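Local coordinates for protein pumilio homology domain family member 4 (Saccharomyces cerevisiae, PDB 3BWT) that binds mRNA through its Pumilio homology domain, the single-stranded RNA-binding part described here, at residues T290-S295 with Y301-L306; S277-N280 with G284-V287; P312-P317 with R326-L331; I257-M262 with H296-Y301; I237-H242 with N247-I252. All coordinates share one frame; numbering follows the deposited sequence.

Contact 1 of 5, residues T290-S295 with Y301-L306; sequences TALDIS and YLYKRL
Ser295 sits against Tyr303 and Leu306 where two helices run nearly antiparallel, their N-to-C directions 146° apart and the axes 8.6 Å from each other at closest approach. Ser295 OG lies at the edge of the Tyr303 ring, in its plane, 3.5 Å from Tyr303 CB, and also meets the CD1 methyl of Leu306. Leu292 O approaches the same ring edge, 3.5 Å from Tyr303 CD1. Leu306 packs beside it: its CD1 reaches Ala291 CB at 4.1 Å, and its CB is 3.9 Å from Leu292 CD2, the two leucines passing at a slant. Tyr303 turns CG away from its own backbone N (chi1 173°), which swings the ring across the end of the Leu292-Ser295 turn; there it meets His296 edge-to-face, and Tyr303 OH is hydrogen-bonded to Met330 O. A leucine in place of Tyr303 would probably leave Met330 O without that hydroxyl and His296 without its ring partner. The Ser295 hydroxyl has the carbonyls of Ala291 and Leu292 within reach in its own helix, either of which could take its one proton. Across this buried helical hairpin of Pumilio repeat 8 no hydrogen bond passes, and cohesion comes from apolar packing.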
# COMPACT_ATOMS: atom_id res chain seq x y z
N THR A 290 -15.69 20.06 6.52
CA THR A 290 -14.30 20.27 6.17
C THR A 290 -14.15 21.65 5.54
O THR A 290 -13.21 22.37 5.85
CB THR A 290 -13.79 19.20 5.21
OG1 THR A 290 -13.58 18.00 5.95
CG2 THR A 290 -12.47 19.63 4.60
N ALA A 291 -15.08 22.00 4.66
CA ALA A 291 -15.03 23.26 3.93
C ALA A 291 -15.03 24.44 4.88
O ALA A 291 -14.24 25.37 4.72
CB ALA A 291 -16.21 23.36 2.97
N LEU A 292 -15.91 24.39 5.86
CA LEU A 292 -15.98 25.42 6.90
C LEU A 292 -14.71 25.44 7.74
O LEU A 292 -14.21 26.51 8.07
CB LEU A 292 -17.19 25.19 7.80
CG LEU A 292 -18.56 25.47 7.19
CD1 LEU A 292 -19.65 24.65 7.88
CD2 LEU A 292 -18.88 26.95 7.24
N ASP A 293 -14.21 24.27 8.11
CA ASP A 293 -13.05 24.17 8.98
C ASP A 293 -11.83 24.77 8.29
O ASP A 293 -11.15 25.63 8.85
CB ASP A 293 -12.79 22.72 9.38
CG ASP A 293 -11.52 22.55 10.22
OD1 ASP A 293 -11.36 23.27 11.22
OD2 ASP A 293 -10.68 21.69 9.86
N ILE A 294 -11.56 24.31 7.07
CA ILE A 294 -10.45 24.85 6.29
C ILE A 294 -10.60 26.35 6.07
O ILE A 294 -9.69 27.12 6.39
CB ILE A 294 -10.30 24.14 4.92
CG1 ILE A 294 -9.92 22.67 5.12
CG2 ILE A 294 -9.25 24.84 4.06
CD1 ILE A 294 -8.70 22.47 5.99
N SER A 295 -11.74 26.77 5.53
CA SER A 295 -11.96 28.17 5.20
C SER A 295 -11.81 29.11 6.40
O SER A 295 -11.27 30.21 6.27
CB SER A 295 -13.30 28.38 4.50
OG SER A 295 -14.38 28.15 5.39
N TYR A 301 -12.74 35.55 4.15
CA TYR A 301 -13.71 35.94 3.14
C TYR A 301 -14.52 34.74 2.67
O TYR A 301 -15.72 34.84 2.42
CB TYR A 301 -13.02 36.64 1.97
CG TYR A 301 -13.80 36.50 0.67
CD1 TYR A 301 -13.52 35.48 -0.21
CD2 TYR A 301 -14.82 37.39 0.35
CE1 TYR A 301 -14.22 35.33 -1.39
CE2 TYR A 301 -15.54 37.25 -0.83
CZ TYR A 301 -15.22 36.22 -1.69
OH TYR A 301 -15.89 36.05 -2.87
N LEU A 302 -13.86 33.59 2.56
CA LEU A 302 -14.54 32.38 2.12
C LEU A 302 -15.38 31.79 3.25
O LEU A 302 -16.50 31.32 3.02
CB LEU A 302 -13.52 31.36 1.60
CG LEU A 302 -12.87 31.65 0.24
CD1 LEU A 302 -11.77 30.64 -0.10
CD2 LEU A 302 -13.91 31.69 -0.87
N TYR A 303 -14.86 31.83 4.47
CA TYR A 303 -15.57 31.29 5.63
C TYR A 303 -16.88 32.02 5.90
O TYR A 303 -17.94 31.40 6.09
CB TYR A 303 -14.68 31.36 6.87
CG TYR A 303 -15.38 30.98 8.16
CD1 TYR A 303 -15.62 29.64 8.47
CD2 TYR A 303 -15.81 31.95 9.06
CE1 TYR A 303 -16.26 29.28 9.65
CE2 TYR A 303 -16.45 31.61 10.24
CZ TYR A 303 -16.67 30.27 10.53
OH TYR A 303 -17.30 29.92 11.70
N LYS A 304 -16.81 33.34 5.92
CA LYS A 304 -17.98 34.17 6.10
C LYS A 304 -18.95 33.94 4.95
O LYS A 304 -20.17 33.92 5.14
CB LYS A 304 -17.59 35.65 6.21
CG LYS A 304 -16.80 35.97 7.49
CD LYS A 304 -17.44 35.28 8.70
CE LYS A 304 -16.79 35.68 10.02
NZ LYS A 304 -17.45 35.01 11.18
N ARG A 305 -18.40 33.76 3.75
CA ARG A 305 -19.23 33.50 2.59
C ARG A 305 -19.99 32.16 2.72
O ARG A 305 -21.20 32.10 2.49
CB ARG A 305 -18.42 33.56 1.31
CG ARG A 305 -19.27 33.36 0.08
CD ARG A 305 -18.48 33.51 -1.20
NE ARG A 305 -19.32 33.29 -2.38
CZ ARG A 305 -18.88 33.35 -3.64
NH1 ARG A 305 -17.61 33.65 -3.90
NH2 ARG A 305 -19.72 33.13 -4.63
N LEU A 306 -19.28 31.12 3.10
CA LEU A 306 -19.90 29.83 3.38
C LEU A 306 -20.91 29.94 4.52
O LEU A 306 -22.03 29.45 4.42
CB LEU A 306 -18.85 28.79 3.76
CG LEU A 306 -17.81 28.36 2.73
CD1 LEU A 306 -16.80 27.44 3.40
CD2 LEU A 306 -18.47 27.65 1.58

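Contact 2 of 5, residues S277-N280 with G284-V287; sequences SLLN and GNYV
Leu278 O is the polar atom around which the two segments close: Gly284 C lies 3.3 Å from it and Asn285 N 2.9 Å, although the angle at that nitrogen is too poor for a hydrogen bond. Asn285 CB closes over the same Leu278 O at 3.8 Å. The Leu278 side chain runs beside the opening turn of the next helix, with its CB and CG both 3.6 Å from Gly284 O. The backbones come near enough for this, Leu278 CA and Gly284 CA being 4.2 Å apart. At Gly284 a CB would point at the other segment and crowd Leu278 CA, consistent with a glycine there. Both segments belong to Pumilio repeat 8, on two consecutive helices joined by a tight turn: helix 256-279 ends, three residues follow, and helix 284-298 begins. In Pumilio repeats the helix in this second position lines the concave, RNA-binding face. Asp281 OD2, in the turn, accepts a hydrogen bond from Gly284 N at the start of that helix. Leu279 holds CG anti to its backbone N (chi1 172°), which carries its branches toward Leu313, Leu314 and Ile327 near the C-terminal end of the chain. Leu278 goes instead to Ile237 and Ser240 of repeat 7.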
# COMPACT_ATOMS: atom_id res chain seq x y z
N SER A 277 -27.54 20.55 -0.44
CA SER A 277 -27.34 19.15 -0.76
C SER A 277 -26.26 18.55 0.14
O SER A 277 -26.44 17.46 0.69
CB SER A 277 -26.98 18.99 -2.24
OG SER A 277 -28.06 19.40 -3.05
N LEU A 278 -25.16 19.27 0.32
CA LEU A 278 -24.11 18.82 1.22
C LEU A 278 -24.60 18.72 2.66
O LEU A 278 -24.46 17.68 3.30
CB LEU A 278 -22.90 19.74 1.15
CG LEU A 278 -21.79 19.46 0.14
CD1 LEU A 278 -22.36 19.03 -1.19
CD2 LEU A 278 -20.94 20.70 -0.00
N LEU A 279 -25.15 19.81 3.17
CA LEU A 279 -25.67 19.83 4.53
C LEU A 279 -26.51 18.59 4.80
O LEU A 279 -26.54 18.09 5.93
CB LEU A 279 -26.51 21.08 4.77
CG LEU A 279 -27.27 21.12 6.09
CD1 LEU A 279 -26.30 21.05 7.26
CD2 LEU A 279 -28.12 22.37 6.20
N ASN A 280 -27.19 18.10 3.77
CA ASN A 280 -28.23 17.08 3.95
C ASN A 280 -27.85 15.68 3.51
O ASN A 280 -28.66 14.75 3.53
CB ASN A 280 -29.53 17.52 3.26
CG ASN A 280 -30.44 18.29 4.18
OD1 ASN A 280 -30.87 17.79 5.23
ND2 ASN A 280 -30.73 19.54 3.81
N GLY A 284 -21.57 14.33 1.96
CA GLY A 284 -21.29 15.75 1.77
C GLY A 284 -21.36 16.59 3.03
O GLY A 284 -20.74 17.64 3.11
N ASN A 285 -22.12 16.14 4.02
CA ASN A 285 -22.11 16.81 5.31
C ASN A 285 -20.69 17.00 5.83
O ASN A 285 -20.27 18.12 6.11
CB ASN A 285 -22.94 16.04 6.33
CG ASN A 285 -23.21 16.85 7.59
OD1 ASN A 285 -24.27 17.47 7.72
ND2 ASN A 285 -22.26 16.86 8.51
N TYR A 286 -19.95 15.89 5.94
CA TYR A 286 -18.56 15.92 6.41
C TYR A 286 -17.67 16.80 5.55
O TYR A 286 -16.79 17.48 6.06
CB TYR A 286 -17.96 14.52 6.43
CG TYR A 286 -18.64 13.58 7.37
CD1 TYR A 286 -18.34 13.59 8.72
CD2 TYR A 286 -19.58 12.68 6.91
CE1 TYR A 286 -18.97 12.73 9.60
CE2 TYR A 286 -20.22 11.80 7.78
CZ TYR A 286 -19.91 11.84 9.12
OH TYR A 286 -20.54 10.98 10.00
N VAL A 287 -17.89 16.74 4.24
CA VAL A 287 -17.19 17.57 3.28
C VAL A 287 -17.52 19.04 3.53
O VAL A 287 -16.65 19.91 3.47
CB VAL A 287 -17.62 17.21 1.86
CG1 VAL A 287 -16.98 18.16 0.84
CG2 VAL A 287 -17.27 15.76 1.57

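Contact 3 of 5, residues P312-P317 with R326-L331; sequences PLLVGP and RIIGML
Flat groups play no part where Leu314 meets Ile327, Ile328 and Leu331; the contact is made by aliphatic branches alone. It belongs to the C-terminal end of the Pumilio homology domain, where the loop after helix 300-310 folds back onto helix 322-328 and the turn beyond it. Leu314 is the single residue of 312-317 that reaches across, and nearly all of its touching is done by one methyl, CD1. From the helix side Ile328 CG1 comes to 3.6 Å of Leu314 CD1, the two side chains crossing at a slant. Leu314 CD2 adds a looser touch to Ile328 CG1 at 4.2 Å. Ile327 offers only its CG2 branch, 3.9 Å from Leu314 CD1, while its CD1 leads away toward Asn285 of helix 284-298; the residue also packs on Leu292. Backbone turns and a side-chain torsion together set up this fit. Leu314 is the centre of an inverse gamma turn, with a weak bond from Val315 N to Leu313 O, and its CG stands opposite its own carbonyl carbon (chi1 -69°), which sends the branches toward the helix. On the other side a type I turn from Ile328 to Leu331 brings the Leu331 side chain round to face Leu314. Leu279 of helix 256-279 also packs on Leu314, and Leu314 O accepts a hydrogen bond from Arg319 NH1. Leu331 meets Leu314 tip to tip, methyl to methyl, with Leu331 CD1 3.4 Å from Leu314 CD1.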
# COMPACT_ATOMS: atom_id res chain seq x y z
N PRO A 312 -28.72 30.07 7.30
CA PRO A 312 -30.16 30.12 7.00
C PRO A 312 -30.77 28.73 6.91
O PRO A 312 -31.99 28.56 7.11
CB PRO A 312 -30.21 30.79 5.62
CG PRO A 312 -28.95 31.56 5.53
CD PRO A 312 -27.92 30.77 6.28
N LEU A 313 -29.95 27.73 6.63
CA LEU A 313 -30.44 26.38 6.41
C LEU A 313 -30.55 25.61 7.71
O LEU A 313 -31.29 24.64 7.80
CB LEU A 313 -29.53 25.64 5.43
CG LEU A 313 -29.67 26.16 4.00
CD1 LEU A 313 -28.48 25.79 3.11
CD2 LEU A 313 -30.98 25.64 3.42
N LEU A 314 -29.83 26.07 8.73
CA LEU A 314 -29.81 25.37 10.01
C LEU A 314 -30.97 25.77 10.91
O LEU A 314 -30.78 26.43 11.93
CB LEU A 314 -28.47 25.57 10.71
CG LEU A 314 -27.30 24.86 10.02
CD1 LEU A 314 -25.99 25.21 10.67
CD2 LEU A 314 -27.52 23.36 10.04
N VAL A 315 -32.17 25.35 10.53
CA VAL A 315 -33.37 25.65 11.32
C VAL A 315 -34.34 24.46 11.37
O VAL A 315 -34.44 23.67 10.42
CB VAL A 315 -34.08 26.91 10.82
CG1 VAL A 315 -33.20 28.14 11.04
CG2 VAL A 315 -34.44 26.77 9.34
N GLY A 316 -35.05 24.34 12.48
CA GLY A 316 -36.02 23.28 12.65
C GLY A 316 -35.36 21.93 12.88
O GLY A 316 -34.52 21.79 13.77
N PRO A 317 -35.74 20.94 12.05
CA PRO A 317 -35.33 19.53 12.15
C PRO A 317 -33.82 19.35 12.21
O PRO A 317 -33.30 18.81 13.19
CB PRO A 317 -35.88 18.91 10.86
CG PRO A 317 -37.00 19.80 10.46
CD PRO A 317 -36.59 21.18 10.87
N ARG A 326 -23.48 19.13 13.87
CA ARG A 326 -22.08 19.11 13.51
C ARG A 326 -21.69 20.41 12.82
O ARG A 326 -20.68 21.03 13.16
CB ARG A 326 -21.81 17.93 12.57
CG ARG A 326 -20.43 17.33 12.73
CD ARG A 326 -19.95 16.66 11.45
NE ARG A 326 -20.94 15.76 10.87
CZ ARG A 326 -21.42 14.68 11.47
NH1 ARG A 326 -21.00 14.36 12.69
NH2 ARG A 326 -22.32 13.92 10.86
N ILE A 327 -22.50 20.81 11.85
CA ILE A 327 -22.26 22.02 11.08
C ILE A 327 -22.47 23.27 11.92
O ILE A 327 -21.77 24.27 11.75
CB ILE A 327 -23.19 22.09 9.86
CG1 ILE A 327 -23.01 20.84 8.98
CG2 ILE A 327 -22.92 23.35 9.06
CD1 ILE A 327 -21.61 20.67 8.44
N ILE A 328 -23.43 23.20 12.83
CA ILE A 328 -23.68 24.29 13.76
C ILE A 328 -22.40 24.61 14.53
O ILE A 328 -22.12 25.76 14.89
CB ILE A 328 -24.82 23.92 14.74
CG1 ILE A 328 -26.14 23.77 13.98
CG2 ILE A 328 -24.95 24.96 15.83
CD1 ILE A 328 -27.29 23.30 14.84
N GLY A 329 -21.61 23.56 14.76
CA GLY A 329 -20.38 23.68 15.52
C GLY A 329 -19.30 24.41 14.75
O GLY A 329 -18.35 24.92 15.33
N MET A 330 -19.46 24.48 13.43
CA MET A 330 -18.43 25.06 12.58
C MET A 330 -18.76 26.51 12.24
O MET A 330 -18.04 27.14 11.47
CB MET A 330 -18.30 24.26 11.28
CG MET A 330 -18.24 22.74 11.47
SD MET A 330 -16.84 22.21 12.47
CE MET A 330 -15.53 23.19 11.74
N LEU A 331 -19.82 27.03 12.84
CA LEU A 331 -20.46 28.24 12.31
C LEU A 331 -19.95 29.61 12.75
O LEU A 331 -19.94 30.54 11.93
CB LEU A 331 -21.97 28.17 12.47
CG LEU A 331 -22.63 27.64 11.20
CD1 LEU A 331 -24.11 27.99 11.20
CD2 LEU A 331 -21.93 28.22 9.98

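Contact 4 of 5, residues I257-M262 with H296-Y301; sequences IVSEPM and HKQNDY
Glu260 and Asn299 form the close, directional part of this contact: Asn299 ND2 donates to Glu260 OE1 at 3.2 Å, with an N-H...acceptor angle of 159°. The acceptor lies nearly in the plane of the Asn299 amide, yet the donor meets Glu260 OE1 from above the carboxylate plane, 54° out of it, and the two flat groups are steeply inclined. The other oxygen, Glu260 OE2, rests on aliphatic carbon, 3.4 Å from Gln298 CB and 3.5 Å from Asn299 CB. The looser margin is Gln298, partly exposed like Glu260 and Asn299; its extended chain brings OE1 to 3.3 Å of Ser259 CB. Ser259 itself is buried, and its OG has backbone carbonyls of the preceding turn, such as that of Thr255, within weak hydrogen-bonding range. An alanine at Glu260 would probably leave Asn299 ND2 without its acceptor and the Asn299 amide less firmly fixed in rotation. That amide serves two sides at once. With CG anti to the backbone N (chi1 -166°), Asn299 turns OD1 to Leu302 N as the N-cap of helix 300-310, while ND2 reaches back to repeat 7: an asparagine N-cap in repeat 8, braced by a glutamate from the repeat before.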
# COMPACT_ATOMS: atom_id res chain seq x y z
N ILE A 257 -2.59 24.21 -0.91
CA ILE A 257 -2.46 24.96 -2.16
C ILE A 257 -3.60 24.75 -3.15
O ILE A 257 -3.65 25.43 -4.17
CB ILE A 257 -1.16 24.65 -2.94
CG1 ILE A 257 -1.25 23.26 -3.57
CG2 ILE A 257 0.07 24.85 -2.07
CD1 ILE A 257 -0.58 23.16 -4.93
N VAL A 258 -4.49 23.80 -2.87
CA VAL A 258 -5.64 23.61 -3.75
C VAL A 258 -6.95 23.74 -3.00
O VAL A 258 -8.02 23.66 -3.60
CB VAL A 258 -5.59 22.27 -4.50
CG1 VAL A 258 -4.61 22.36 -5.65
CG2 VAL A 258 -5.23 21.13 -3.56
N SER A 259 -6.87 23.95 -1.69
CA SER A 259 -8.06 24.13 -0.86
C SER A 259 -9.05 25.10 -1.51
O SER A 259 -10.20 24.75 -1.78
CB SER A 259 -7.68 24.68 0.52
OG SER A 259 -6.68 23.90 1.16
N GLU A 260 -8.57 26.31 -1.78
CA GLU A 260 -9.45 27.43 -2.05
C GLU A 260 -10.16 27.41 -3.41
O GLU A 260 -11.34 27.74 -3.50
CB GLU A 260 -8.73 28.75 -1.73
CG GLU A 260 -8.22 28.74 -0.27
CD GLU A 260 -7.67 30.07 0.23
OE1 GLU A 260 -7.61 31.04 -0.55
OE2 GLU A 260 -7.30 30.12 1.43
N PRO A 261 -9.47 26.99 -4.47
CA PRO A 261 -10.19 26.77 -5.73
C PRO A 261 -11.40 25.83 -5.57
O PRO A 261 -12.47 26.08 -6.13
CB PRO A 261 -9.14 26.11 -6.61
CG PRO A 261 -7.85 26.66 -6.12
CD PRO A 261 -8.01 26.84 -4.63
N MET A 262 -11.21 24.76 -4.80
CA MET A 262 -12.28 23.79 -4.57
C MET A 262 -13.42 24.40 -3.75
O MET A 262 -14.59 24.25 -4.10
CB MET A 262 -11.75 22.53 -3.87
CG MET A 262 -12.78 21.41 -3.71
SD MET A 262 -13.47 20.74 -5.24
CE MET A 262 -12.03 19.93 -5.93
N HIS A 296 -12.27 28.66 7.57
CA HIS A 296 -12.08 29.43 8.80
C HIS A 296 -10.61 29.67 9.11
O HIS A 296 -10.23 30.70 9.65
CB HIS A 296 -12.71 28.72 10.00
CG HIS A 296 -12.40 29.38 11.31
ND1 HIS A 296 -12.92 30.60 11.67
CD2 HIS A 296 -11.63 28.98 12.35
CE1 HIS A 296 -12.49 30.93 12.88
NE2 HIS A 296 -11.71 29.96 13.31
N LYS A 297 -9.78 28.69 8.77
CA LYS A 297 -8.35 28.78 9.06
C LYS A 297 -7.60 29.57 8.00
O LYS A 297 -6.69 30.34 8.32
CB LYS A 297 -7.76 27.38 9.19
CG LYS A 297 -8.31 26.57 10.35
CD LYS A 297 -7.92 25.10 10.22
CE LYS A 297 -8.20 24.33 11.50
NZ LYS A 297 -7.82 22.89 11.38
N GLN A 298 -7.98 29.40 6.74
CA GLN A 298 -7.19 29.91 5.63
C GLN A 298 -7.72 31.19 5.02
O GLN A 298 -6.95 31.95 4.43
CB GLN A 298 -7.07 28.86 4.54
CG GLN A 298 -6.29 27.63 4.95
CD GLN A 298 -6.29 26.56 3.88
OE1 GLN A 298 -6.61 26.83 2.72
NE2 GLN A 298 -5.92 25.34 4.26
N ASN A 299 -9.02 31.44 5.13
CA ASN A 299 -9.60 32.54 4.38
C ASN A 299 -10.94 33.05 4.94
O ASN A 299 -12.00 32.47 4.69
CB ASN A 299 -9.72 32.14 2.92
CG ASN A 299 -9.99 33.31 2.01
OD1 ASN A 299 -10.80 34.18 2.34
ND2 ASN A 299 -9.32 33.34 0.86
N ASP A 300 -10.88 34.14 5.68
CA ASP A 300 -12.05 34.72 6.32
C ASP A 300 -13.14 35.11 5.33
O ASP A 300 -14.33 35.00 5.63
CB ASP A 300 -11.63 35.94 7.14
CG ASP A 300 -10.46 35.65 8.06
OD1 ASP A 300 -10.63 34.81 8.98
OD2 ASP A 300 -9.38 36.23 7.85
N TYR A 301 -12.74 35.55 4.15
CA TYR A 301 -13.71 35.94 3.14
C TYR A 301 -14.52 34.74 2.67
O TYR A 301 -15.72 34.84 2.42
CB TYR A 301 -13.02 36.64 1.97
CG TYR A 301 -13.80 36.50 0.67
CD1 TYR A 301 -13.52 35.48 -0.21
CD2 TYR A 301 -14.82 37.39 0.35
CE1 TYR A 301 -14.22 35.33 -1.39
CE2 TYR A 301 -15.54 37.25 -0.83
CZ TYR A 301 -15.22 36.22 -1.69
OH TYR A 301 -15.89 36.05 -2.87

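Contact 5 of 5, residues I237-H242 with N247-I252; sequences IELSIH and NVIEKI
Leu239 and Ile249 cross at about a right angle, the leucine coming from the end of helix 236-240 and the isoleucine from helix 245-253. The two segments belong to successive helices of Pumilio repeat 7, joined by a short turn, with the backbones nearest at Ser240 CA and Ile249 CA, 6.2 Å apart. Ile249 points toward the other segment and divides its branches between Leu239 and Ser240. Its longer branch, with CG1 opposite the carbonyl carbon (chi1 -62°), lies across the root of the leucine: Ile249 CG1 is 3.7 Å from Leu239 CB, and Ile249 CD1 follows at 4.0 Å from the same Leu239 CB. Farther out the touch thins, Leu239 CD1 standing 4.2 Å from Ile249 CD1. The short branch, CG2, turns instead to Ser240. The Ser240 hydroxyl is not left to the hydrocarbon, since OG is hydrogen-bonded to Ala236 O one turn back in its own helix, which explains how a polar atom can sit buried beside an isoleucine. Val287 of helix 284-298 and Met262 of helix 256-279 also pack on Ile249, and Leu201 on Leu239, so the pair lies where neighbouring repeats stack. At the end of 237-242, His242 ND1 accepts hydrogen bonds from the N atoms of Phe244 and Gly245 and so caps the start of helix 245-253. Beside Ile249, Ser240 OG comes to 3.5 Å of Ile249 CG2.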
# COMPACT_ATOMS: atom_id res chain seq x y z
N ILE A 237 -19.54 19.22 -6.33
CA ILE A 237 -20.74 18.84 -5.59
C ILE A 237 -21.08 17.39 -5.83
O ILE A 237 -21.34 16.64 -4.89
CB ILE A 237 -21.96 19.68 -6.01
CG1 ILE A 237 -21.73 21.17 -5.72
CG2 ILE A 237 -23.20 19.17 -5.28
CD1 ILE A 237 -21.73 21.51 -4.24
N GLU A 238 -21.10 16.99 -7.10
CA GLU A 238 -21.48 15.63 -7.46
C GLU A 238 -20.63 14.60 -6.71
O GLU A 238 -21.15 13.63 -6.18
CB GLU A 238 -21.36 15.45 -8.96
CG GLU A 238 -21.80 14.09 -9.47
CD GLU A 238 -21.07 13.69 -10.75
OE1 GLU A 238 -20.48 14.58 -11.40
OE2 GLU A 238 -21.09 12.49 -11.09
N LEU A 239 -19.32 14.85 -6.66
CA LEU A 239 -18.39 13.96 -5.98
C LEU A 239 -18.43 14.14 -4.47
O LEU A 239 -18.02 13.25 -3.72
CB LEU A 239 -16.97 14.21 -6.47
CG LEU A 239 -16.75 14.03 -7.97
CD1 LEU A 239 -15.40 14.60 -8.39
CD2 LEU A 239 -16.87 12.57 -8.37
N SER A 240 -18.91 15.29 -4.02
CA SER A 240 -18.98 15.56 -2.59
C SER A 240 -20.06 14.72 -1.90
O SER A 240 -20.04 14.53 -0.68
CB SER A 240 -19.24 17.04 -2.31
OG SER A 240 -18.03 17.77 -2.40
N ILE A 241 -21.00 14.21 -2.69
CA ILE A 241 -22.09 13.41 -2.13
C ILE A 241 -21.97 11.96 -2.56
O ILE A 241 -22.95 11.21 -2.57
CB ILE A 241 -23.47 13.98 -2.54
CG1 ILE A 241 -23.70 13.76 -4.03
CG2 ILE A 241 -23.53 15.47 -2.19
CD1 ILE A 241 -25.00 14.31 -4.53
N HIS A 242 -20.75 11.58 -2.90
CA HIS A 242 -20.43 10.22 -3.32
C HIS A 242 -19.62 9.52 -2.24
O HIS A 242 -18.67 10.09 -1.70
CB HIS A 242 -19.66 10.26 -4.63
CG HIS A 242 -19.54 8.92 -5.29
ND1 HIS A 242 -18.55 8.02 -4.98
CD2 HIS A 242 -20.30 8.34 -6.25
CE1 HIS A 242 -18.71 6.93 -5.71
NE2 HIS A 242 -19.77 7.10 -6.49
N ASN A 247 -14.02 11.28 -0.70
CA ASN A 247 -12.72 11.09 -0.06
C ASN A 247 -11.68 11.94 -0.75
O ASN A 247 -10.81 12.51 -0.11
CB ASN A 247 -12.27 9.63 -0.15
CG ASN A 247 -13.11 8.71 0.70
OD1 ASN A 247 -13.09 7.51 0.49
ND2 ASN A 247 -13.86 9.27 1.65
N VAL A 248 -11.78 12.01 -2.06
CA VAL A 248 -10.89 12.81 -2.87
C VAL A 248 -11.17 14.30 -2.69
O VAL A 248 -10.25 15.09 -2.51
CB VAL A 248 -10.99 12.42 -4.37
CG1 VAL A 248 -10.06 13.29 -5.20
CG2 VAL A 248 -10.64 10.95 -4.55
N ILE A 249 -12.44 14.69 -2.73
CA ILE A 249 -12.76 16.09 -2.54
C ILE A 249 -12.17 16.61 -1.22
O ILE A 249 -11.49 17.64 -1.21
CB ILE A 249 -14.27 16.36 -2.61
CG1 ILE A 249 -14.82 15.97 -3.98
CG2 ILE A 249 -14.55 17.81 -2.34
CD1 ILE A 249 -14.45 16.93 -5.08
N GLU A 250 -12.42 15.88 -0.14
CA GLU A 250 -11.82 16.16 1.17
C GLU A 250 -10.30 16.21 1.15
O GLU A 250 -9.67 17.04 1.81
CB GLU A 250 -12.24 15.10 2.19
CG GLU A 250 -13.47 15.46 3.01
CD GLU A 250 -13.36 14.94 4.43
OE1 GLU A 250 -12.31 14.35 4.77
OE2 GLU A 250 -14.32 15.13 5.21
N LYS A 251 -9.70 15.29 0.40
CA LYS A 251 -8.25 15.24 0.30
C LYS A 251 -7.73 16.56 -0.26
O LYS A 251 -6.77 17.13 0.25
CB LYS A 251 -7.82 14.08 -0.59
CG LYS A 251 -6.32 14.00 -0.75
CD LYS A 251 -5.66 13.93 0.61
CE LYS A 251 -4.17 13.84 0.48
NZ LYS A 251 -3.55 13.43 1.77
N ILE A 252 -8.38 17.04 -1.32
CA ILE A 252 -8.07 18.32 -1.94
C ILE A 252 -8.37 19.50 -1.00
O ILE A 252 -7.57 20.43 -0.88
CB ILE A 252 -8.85 18.49 -3.25
CG1 ILE A 252 -8.31 17.53 -4.31
CG2 ILE A 252 -8.74 19.92 -3.75
CD1 ILE A 252 -9.32 17.20 -5.40

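In the fold
Contact 5 comes first along the chain, closing the short turn between helices 236-240 and 245-253 in repeat 7. Contact 4 then opens at the start of helix 256-279 and spans 33 residues, tying repeat 7 to repeat 8; nested inside it, contact 2 closes the three-residue turn before helix 284-298. Contact 1 crosses contact 4, since their segments alternate and share Tyr301, and it folds helix 300-310 back on helix 284-298. Contact 3 follows in series and packs the loop after helix 300-310 on helix 322-328 and the turn beyond. Contacts 5 and 2 meet through Ser240 with Val287 and Leu278, while Leu292 with Met330 joins contact 1 to contact 3.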